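Local coordinates for protein geranylgeranyl pyrophosphate synthase (Geoglobus acetivorans, PDB 5JFQ) that builds geranylgeranyl pyrophosphate, with some farnesyl pyrophosphate, by adding isopentenyl diphosphate units to dimethylallyl diphosphate in a magnesium-dependent reaction, at residues B[15-20]-B[67-71]; B[73-77]-B[179-183]. All blocks are in the same frame, centred on the assembly; numbering follows the deposited sequence.

Interaction 1. Residues B[15-20]-B[67-71]; sequences LVNEKI and IHAAI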
ATOM      1  N   LEU B  15      -8.729 -20.705  13.812  1.00 69.99           N
ATOM      2  CA  LEU B  15      -9.199 -20.692  12.432  1.00 69.11           C
ATOM      3  C   LEU B  15      -8.444 -19.664  11.608  1.00 70.28           C
ATOM      4  O   LEU B  15      -8.015 -19.940  10.480  1.00 69.20           O
ATOM      5  CB  LEU B  15     -10.691 -20.394  12.406  1.00 67.86           C
ATOM      6  CG  LEU B  15     -11.187 -20.024  11.018  1.00 72.26           C
ATOM      7  CD1 LEU B  15     -10.941 -21.167  10.035  1.00 66.07           C
ATOM      8  CD2 LEU B  15     -12.666 -19.660  11.076  1.00 79.40           C
ATOM      9  N   VAL B  16      -8.271 -18.468  12.173  1.00 72.01           N
ATOM     10  CA  VAL B  16      -7.648 -17.353  11.474  1.00 63.29           C
ATOM     11  C   VAL B  16      -6.217 -17.688  11.074  1.00 65.94           C
ATOM     12  O   VAL B  16      -5.784 -17.370   9.960  1.00 68.14           O
ATOM     13  CB  VAL B  16      -7.732 -16.102  12.364  1.00 69.40           C
ATOM     14  CG1 VAL B  16      -6.696 -15.041  11.962  1.00 62.01           C
ATOM     15  CG2 VAL B  16      -9.168 -15.567  12.339  1.00 63.09           C
ATOM     16  N   ASN B  17      -5.462 -18.347  11.958  1.00 67.60           N
ATOM     17  CA  ASN B  17      -4.086 -18.702  11.610  1.00 68.78           C
ATOM     18  C   ASN B  17      -4.028 -19.808  10.576  1.00 64.13           C
ATOM     19  O   ASN B  17      -3.056 -19.892   9.815  1.00 64.79           O
ATOM     20  CB  ASN B  17      -3.310 -19.139  12.846  1.00 68.81           C
ATOM     21  CG  ASN B  17      -3.222 -18.065  13.857  1.00 64.68           C
ATOM     22  OD1 ASN B  17      -2.794 -16.951  13.559  1.00 66.19           O
ATOM     23  ND2 ASN B  17      -3.659 -18.367  15.062  1.00 70.49           N
ATOM     24  N   GLU B  18      -5.027 -20.690  10.565  1.00 64.55           N
ATOM     25  CA  GLU B  18      -5.082 -21.710   9.530  1.00 66.38           C
ATOM     26  C   GLU B  18      -5.334 -21.075   8.170  1.00 63.14           C
ATOM     27  O   GLU B  18      -4.664 -21.411   7.185  1.00 62.73           O
ATOM     28  CB  GLU B  18      -6.150 -22.740   9.878  1.00 62.89           C
ATOM     29  CG  GLU B  18      -5.797 -23.560  11.112  1.00 72.05           C
ATOM     30  CD  GLU B  18      -6.953 -24.412  11.632  1.00 76.13           C
ATOM     31  OE1 GLU B  18      -6.906 -24.824  12.817  1.00 72.73           O
ATOM     32  OE2 GLU B  18      -7.900 -24.671  10.851  1.00 77.36           O
ATOM     33  N   LYS B  19      -6.263 -20.121   8.107  1.00 61.64           N
ATOM     34  CA  LYS B  19      -6.501 -19.403   6.862  1.00 63.92           C
ATOM     35  C   LYS B  19      -5.307 -18.535   6.479  1.00 60.74           C
ATOM     36  O   LYS B  19      -4.953 -18.441   5.300  1.00 63.84           O
ATOM     37  CB  LYS B  19      -7.768 -18.559   6.980  1.00 63.24           C
ATOM     38  CG  LYS B  19      -8.940 -19.165   6.252  1.00 67.05           C
ATOM     39  CD  LYS B  19      -8.723 -19.119   4.742  1.00 71.24           C
ATOM     40  CE  LYS B  19      -9.866 -19.796   3.964  1.00 72.18           C
ATOM     41  NZ  LYS B  19      -9.833 -19.484   2.491  1.00 67.79           N
ATOM     42  N   ILE B  20      -4.670 -17.893   7.453  1.00 61.71           N
ATOM     43  CA  ILE B  20      -3.462 -17.132   7.151  1.00 62.95           C
ATOM     44  C   ILE B  20      -2.432 -18.022   6.469  1.00 64.87           C
ATOM     45  O   ILE B  20      -1.898 -17.680   5.404  1.00 64.60           O
ATOM     46  CB  ILE B  20      -2.886 -16.491   8.423  1.00 60.52           C
ATOM     47  CG1 ILE B  20      -3.648 -15.214   8.766  1.00 60.80           C
ATOM     48  CG2 ILE B  20      -1.416 -16.196   8.238  1.00 56.69           C
ATOM     49  CD1 ILE B  20      -3.584 -14.849  10.227  1.00 61.92           C
ATOM     50  N   ILE B  67     -14.410 -14.852   6.506  1.00 52.50           N
ATOM     51  CA  ILE B  67     -13.030 -15.161   6.844  1.00 52.54           C
ATOM     52  C   ILE B  67     -12.064 -14.347   5.985  1.00 56.90           C
ATOM     53  O   ILE B  67     -11.010 -13.904   6.471  1.00 57.03           O
ATOM     54  CB  ILE B  67     -12.778 -16.674   6.735  1.00 49.50           C
ATOM     55  CG1 ILE B  67     -11.404 -17.013   7.297  1.00 56.35           C
ATOM     56  CG2 ILE B  67     -12.856 -17.143   5.289  1.00 60.06           C
ATOM     57  CD1 ILE B  67     -11.351 -17.009   8.805  1.00 60.63           C
ATOM     58  N   HIS B  68     -12.408 -14.111   4.711  1.00 48.74           N
ATOM     59  CA  HIS B  68     -11.497 -13.381   3.838  1.00 48.93           C
ATOM     60  C   HIS B  68     -11.332 -11.933   4.315  1.00 55.31           C
ATOM     61  O   HIS B  68     -10.204 -11.418   4.394  1.00 53.51           O
ATOM     62  CB  HIS B  68     -11.988 -13.447   2.389  1.00 50.47           C
ATOM     63  CG  HIS B  68     -11.944 -14.826   1.791  1.00 58.20           C
ATOM     64  ND1 HIS B  68     -10.842 -15.317   1.119  1.00 60.56           N
ATOM     65  CD2 HIS B  68     -12.869 -15.818   1.762  1.00 51.34           C
ATOM     66  CE1 HIS B  68     -11.086 -16.553   0.710  1.00 53.03           C
ATOM     67  NE2 HIS B  68     -12.308 -16.880   1.092  1.00 52.82           N
ATOM     68  N   ALA B  69     -12.438 -11.280   4.684  1.00 49.57           N
ATOM     69  CA  ALA B  69     -12.354  -9.975   5.324  1.00 48.01           C
ATOM     70  C   ALA B  69     -11.619 -10.037   6.660  1.00 52.70           C
ATOM     71  O   ALA B  69     -10.951  -9.069   7.051  1.00 52.30           O
ATOM     72  CB  ALA B  69     -13.746  -9.411   5.528  1.00 49.29           C
ATOM     73  N   ALA B  70     -11.730 -11.145   7.386  1.00 50.59           N
ATOM     74  CA  ALA B  70     -10.947 -11.251   8.608  1.00 52.57           C
ATOM     75  C   ALA B  70      -9.460 -11.332   8.279  1.00 53.25           C
ATOM     76  O   ALA B  70      -8.643 -10.610   8.859  1.00 50.97           O
ATOM     77  CB  ALA B  70     -11.395 -12.457   9.431  1.00 52.04           C
ATOM     78  N   ILE B  71      -9.093 -12.194   7.336  1.00 54.01           N
ATOM     79  CA  ILE B  71      -7.691 -12.270   6.955  1.00 52.68           C
ATOM     80  C   ILE B  71      -7.237 -10.951   6.341  1.00 55.43           C
ATOM     81  O   ILE B  71      -6.099 -10.516   6.563  1.00 57.11           O
ATOM     82  CB  ILE B  71      -7.478 -13.471   6.012  1.00 55.56           C
ATOM     83  CG1 ILE B  71      -7.865 -14.758   6.739  1.00 56.02           C
ATOM     84  CG2 ILE B  71      -6.035 -13.555   5.511  1.00 51.32           C
ATOM     85  CD1 ILE B  71      -7.268 -14.861   8.137  1.00 59.72           C
TER

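Interaction 2. Residues B[73-77]-B[179-183]; sequences IETVH and LIGIS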
ATOM      1  N   ILE B  73      -8.185  -7.789   6.938  1.00 52.28           N
ATOM      2  CA  ILE B  73      -7.936  -6.763   7.935  1.00 51.03           C
ATOM      3  C   ILE B  73      -6.689  -7.090   8.753  1.00 52.51           C
ATOM      4  O   ILE B  73      -5.884  -6.199   9.053  1.00 54.06           O
ATOM      5  CB  ILE B  73      -9.186  -6.589   8.803  1.00 51.82           C
ATOM      6  CG1 ILE B  73     -10.277  -5.964   7.939  1.00 48.76           C
ATOM      7  CG2 ILE B  73      -8.867  -5.769  10.048  1.00 57.30           C
ATOM      8  CD1 ILE B  73     -11.420  -5.422   8.717  1.00 57.46           C
ATOM      9  N   GLU B  74      -6.485  -8.364   9.102  1.00 49.97           N
ATOM     10  CA  GLU B  74      -5.257  -8.726   9.806  1.00 53.27           C
ATOM     11  C   GLU B  74      -4.041  -8.434   8.947  1.00 53.97           C
ATOM     12  O   GLU B  74      -2.993  -8.012   9.455  1.00 54.91           O
ATOM     13  CB  GLU B  74      -5.258 -10.201  10.203  1.00 54.21           C
ATOM     14  CG  GLU B  74      -3.987 -10.651  10.934  1.00 55.85           C
ATOM     15  CD  GLU B  74      -3.876 -10.108  12.354  1.00 55.02           C
ATOM     16  OE1 GLU B  74      -4.820  -9.455  12.823  1.00 56.97           O
ATOM     17  OE2 GLU B  74      -2.839 -10.332  13.007  1.00 57.29           O
ATOM     18  N   THR B  75      -4.173  -8.641   7.639  1.00 50.67           N
ATOM     19  CA  THR B  75      -3.092  -8.331   6.717  1.00 50.71           C
ATOM     20  C   THR B  75      -2.785  -6.837   6.719  1.00 49.07           C
ATOM     21  O   THR B  75      -1.614  -6.436   6.774  1.00 49.17           O
ATOM     22  CB  THR B  75      -3.472  -8.835   5.325  1.00 48.76           C
ATOM     23  OG1 THR B  75      -3.969 -10.173   5.441  1.00 42.60           O
ATOM     24  CG2 THR B  75      -2.273  -8.818   4.379  1.00 45.05           C
ATOM     25  N   VAL B  76      -3.825  -5.999   6.679  1.00 47.66           N
ATOM     26  CA  VAL B  76      -3.626  -4.561   6.842  1.00 53.26           C
ATOM     27  C   VAL B  76      -2.900  -4.276   8.149  1.00 51.14           C
ATOM     28  O   VAL B  76      -1.925  -3.513   8.182  1.00 48.47           O
ATOM     29  CB  VAL B  76      -4.965  -3.802   6.782  1.00 49.86           C
ATOM     30  CG1 VAL B  76      -4.758  -2.352   7.266  1.00 42.19           C
ATOM     31  CG2 VAL B  76      -5.522  -3.821   5.372  1.00 44.16           C
ATOM     32  N   HIS B  77      -3.345  -4.897   9.214  1.00 51.40           N
ATOM     33  CA  HIS B  77      -2.728  -4.658  10.474  1.00 51.41           C
ATOM     34  C   HIS B  77      -1.276  -4.983  10.420  1.00 52.78           C
ATOM     35  O   HIS B  77      -0.487  -4.237  10.906  1.00 51.92           O
ATOM     36  CB  HIS B  77      -3.424  -5.418  11.585  1.00 52.57           C
ATOM     37  CG  HIS B  77      -2.874  -5.142  12.947  1.00 58.55           C
ATOM     38  ND1 HIS B  77      -2.823  -3.882  13.486  1.00 52.31           N
ATOM     39  CD2 HIS B  77      -2.332  -5.963  13.866  1.00 52.64           C
ATOM     40  CE1 HIS B  77      -2.278  -3.941  14.680  1.00 55.18           C
ATOM     41  NE2 HIS B  77      -1.974  -5.193  14.933  1.00 56.48           N
ATOM     42  N   LEU B 179      -9.431   0.793  12.086  1.00 45.27           N
ATOM     43  CA  LEU B 179      -9.184  -0.595  11.711  1.00 49.96           C
ATOM     44  C   LEU B 179      -9.912  -1.545  12.649  1.00 55.28           C
ATOM     45  O   LEU B 179     -10.289  -2.649  12.246  1.00 53.87           O
ATOM     46  CB  LEU B 179      -7.693  -0.924  11.675  1.00 47.45           C
ATOM     47  CG  LEU B 179      -7.392  -2.243  10.961  1.00 46.16           C
ATOM     48  CD1 LEU B 179      -7.898  -2.178   9.543  1.00 47.53           C
ATOM     49  CD2 LEU B 179      -5.921  -2.577  10.968  1.00 44.34           C
ATOM     50  N   ILE B 180     -10.144  -1.130  13.893  1.00 59.95           N
ATOM     51  CA  ILE B 180     -10.939  -1.982  14.761  1.00 59.67           C
ATOM     52  C   ILE B 180     -12.414  -1.792  14.475  1.00 57.20           C
ATOM     53  O   ILE B 180     -13.187  -2.746  14.560  1.00 59.75           O
ATOM     54  CB  ILE B 180     -10.604  -1.719  16.233  1.00 59.50           C
ATOM     55  CG1 ILE B 180      -9.093  -1.866  16.434  1.00 57.29           C
ATOM     56  CG2 ILE B 180     -11.359  -2.706  17.103  1.00 58.36           C
ATOM     57  CD1 ILE B 180      -8.619  -1.750  17.870  1.00 58.12           C
ATOM     58  N   GLY B 181     -12.827  -0.579  14.104  1.00 57.13           N
ATOM     59  CA  GLY B 181     -14.210  -0.367  13.696  1.00 59.51           C
ATOM     60  C   GLY B 181     -14.612  -1.190  12.480  1.00 60.25           C
ATOM     61  O   GLY B 181     -15.691  -1.794  12.446  1.00 58.37           O
ATOM     62  N   ILE B 182     -13.755  -1.220  11.456  1.00 57.97           N
ATOM     63  CA  ILE B 182     -14.136  -1.927  10.240  1.00 57.26           C
ATOM     64  C   ILE B 182     -14.057  -3.430  10.445  1.00 57.40           C
ATOM     65  O   ILE B 182     -14.784  -4.181   9.781  1.00 55.82           O
ATOM     66  CB  ILE B 182     -13.290  -1.472   9.038  1.00 52.82           C
ATOM     67  CG1 ILE B 182     -13.791  -2.171   7.773  1.00 54.51           C
ATOM     68  CG2 ILE B 182     -11.827  -1.773   9.267  1.00 51.83           C
ATOM     69  CD1 ILE B 182     -13.368  -1.529   6.499  1.00 49.10           C
ATOM     70  N   SER B 183     -13.202  -3.895  11.366  1.00 51.04           N
ATOM     71  CA  SER B 183     -13.244  -5.294  11.796  1.00 56.53           C
ATOM     72  C   SER B 183     -14.668  -5.732  12.127  1.00 58.71           C
ATOM     73  O   SER B 183     -15.153  -6.755  11.630  1.00 57.09           O
ATOM     74  CB  SER B 183     -12.344  -5.508  13.013  1.00 58.23           C
ATOM     75  OG  SER B 183     -11.050  -4.990  12.798  1.00 65.19           O
TER

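Interaction 1. Residues B[15-20]-B[67-71]
Leu15 and Ile67 meet end to end, CD2 of Leu15 lying 3.7 Å from CD1 of Ile67. Ile67 can do this because its CG1 stands anti to the backbone N (chi1 -171°), which carries the CD1 methyl out to the N-terminal helix. Lys19 crosses the same isoleucine at a slant: its CG lies against Ile67 CG1 at 3.4 Å, and its chain then bends at chi2 (-69°). The bend takes the amine beside the His68 ring, where NZ is 3.7 Å from CE1 in an oblique approach without a hydrogen bond. The charge has a weak, long ion pair with Glu22 farther along its own helix.

Ile71 fills the other half of the contact. Its CD1 rests against two residues one turn apart, 3.9 Å from Val16 CG1 and 3.7 Å from Ile20 CG1, while Lys19 CB closes over Ile71 CG1. Val16 and Ile71 lie alongside, pointing opposite ways. Helix 47-58 adds Leu53 against Leu15, Val16 and Ala70, and Ile122 of helix 105-123 touches both His68 and Ile71.

The two helix segments cross at -81°, nearly perpendicular, with axes 10.1 Å apart. In this mainly helical prenyl synthase fold, helix 9-23 thus lies across the N-terminal start of helix 67-88, whose far end bears the aspartates Asp84 and Asp88, probable magnesium ligands.

Interaction 2. Residues B[73-77]-B[179-183]
Ile73 and Leu179 carry most of this contact, passing alongside with their ends pointing opposite ways between two nearly antiparallel helix segments (170°). Leu179 forks over the facing helix: CD1 rests 3.8 Å from Ile73 CG2 and 3.9 Å from Val76 CG1, while CD2 reaches His77 CB at 3.8 Å. Its CG is anti to the backbone N (chi1 -166°), a setting that directs both methyls across the interface. Ile73 sends its CD1 the other way, to 3.7 Å from Ile182 CG2 and up against the backbone of Ser183.

Replacing Leu179 with an alanine would probably open a gap between Ile73, Val76 and His77 and leave Val76 CG1 without its leucine partner. Val143 and Ile147 of helix 130-159 also touch this leucine, and Arg48 of helix 47-58 touches Leu179, Ser183 and His77.

Ser183 OG lies 3.6 Å from Ile73 CG2 but donates to Leu179 O one turn back, in the carbonyl plane, alongside the backbone bond from Ser183 N. As the serine hydroxyl bonds within its own helix, the interface is mainly apolar: no hydrogen bond crosses it, and aliphatic packing joins the helix bearing His77, a probable isopentenyl diphosphate ligand, to helix 165-190.

Overall arrangement
Both contacts use helix 67-88, in succession: its first turn meets helix 9-23 in interaction 1, and the next turn meets helix 165-190 in interaction 2. Their centres are 12 Å apart, and they touch where Ile20 packs on Glu74. Interaction 1 is peripheral, about 17 Å from the centre of the chain, and only partly buried; it joins steeply crossed helices and lets a lysine and a histidine border its aliphatic contacts. Interaction 2, about 7 Å from that centre, is buried between antiparallel helices and almost wholly aliphatic, yet it adjoins the probable substrate site through His77. Arg46 ties the two regions together, hydrogen-bonded to Asn17 and salt-bridged to Glu74.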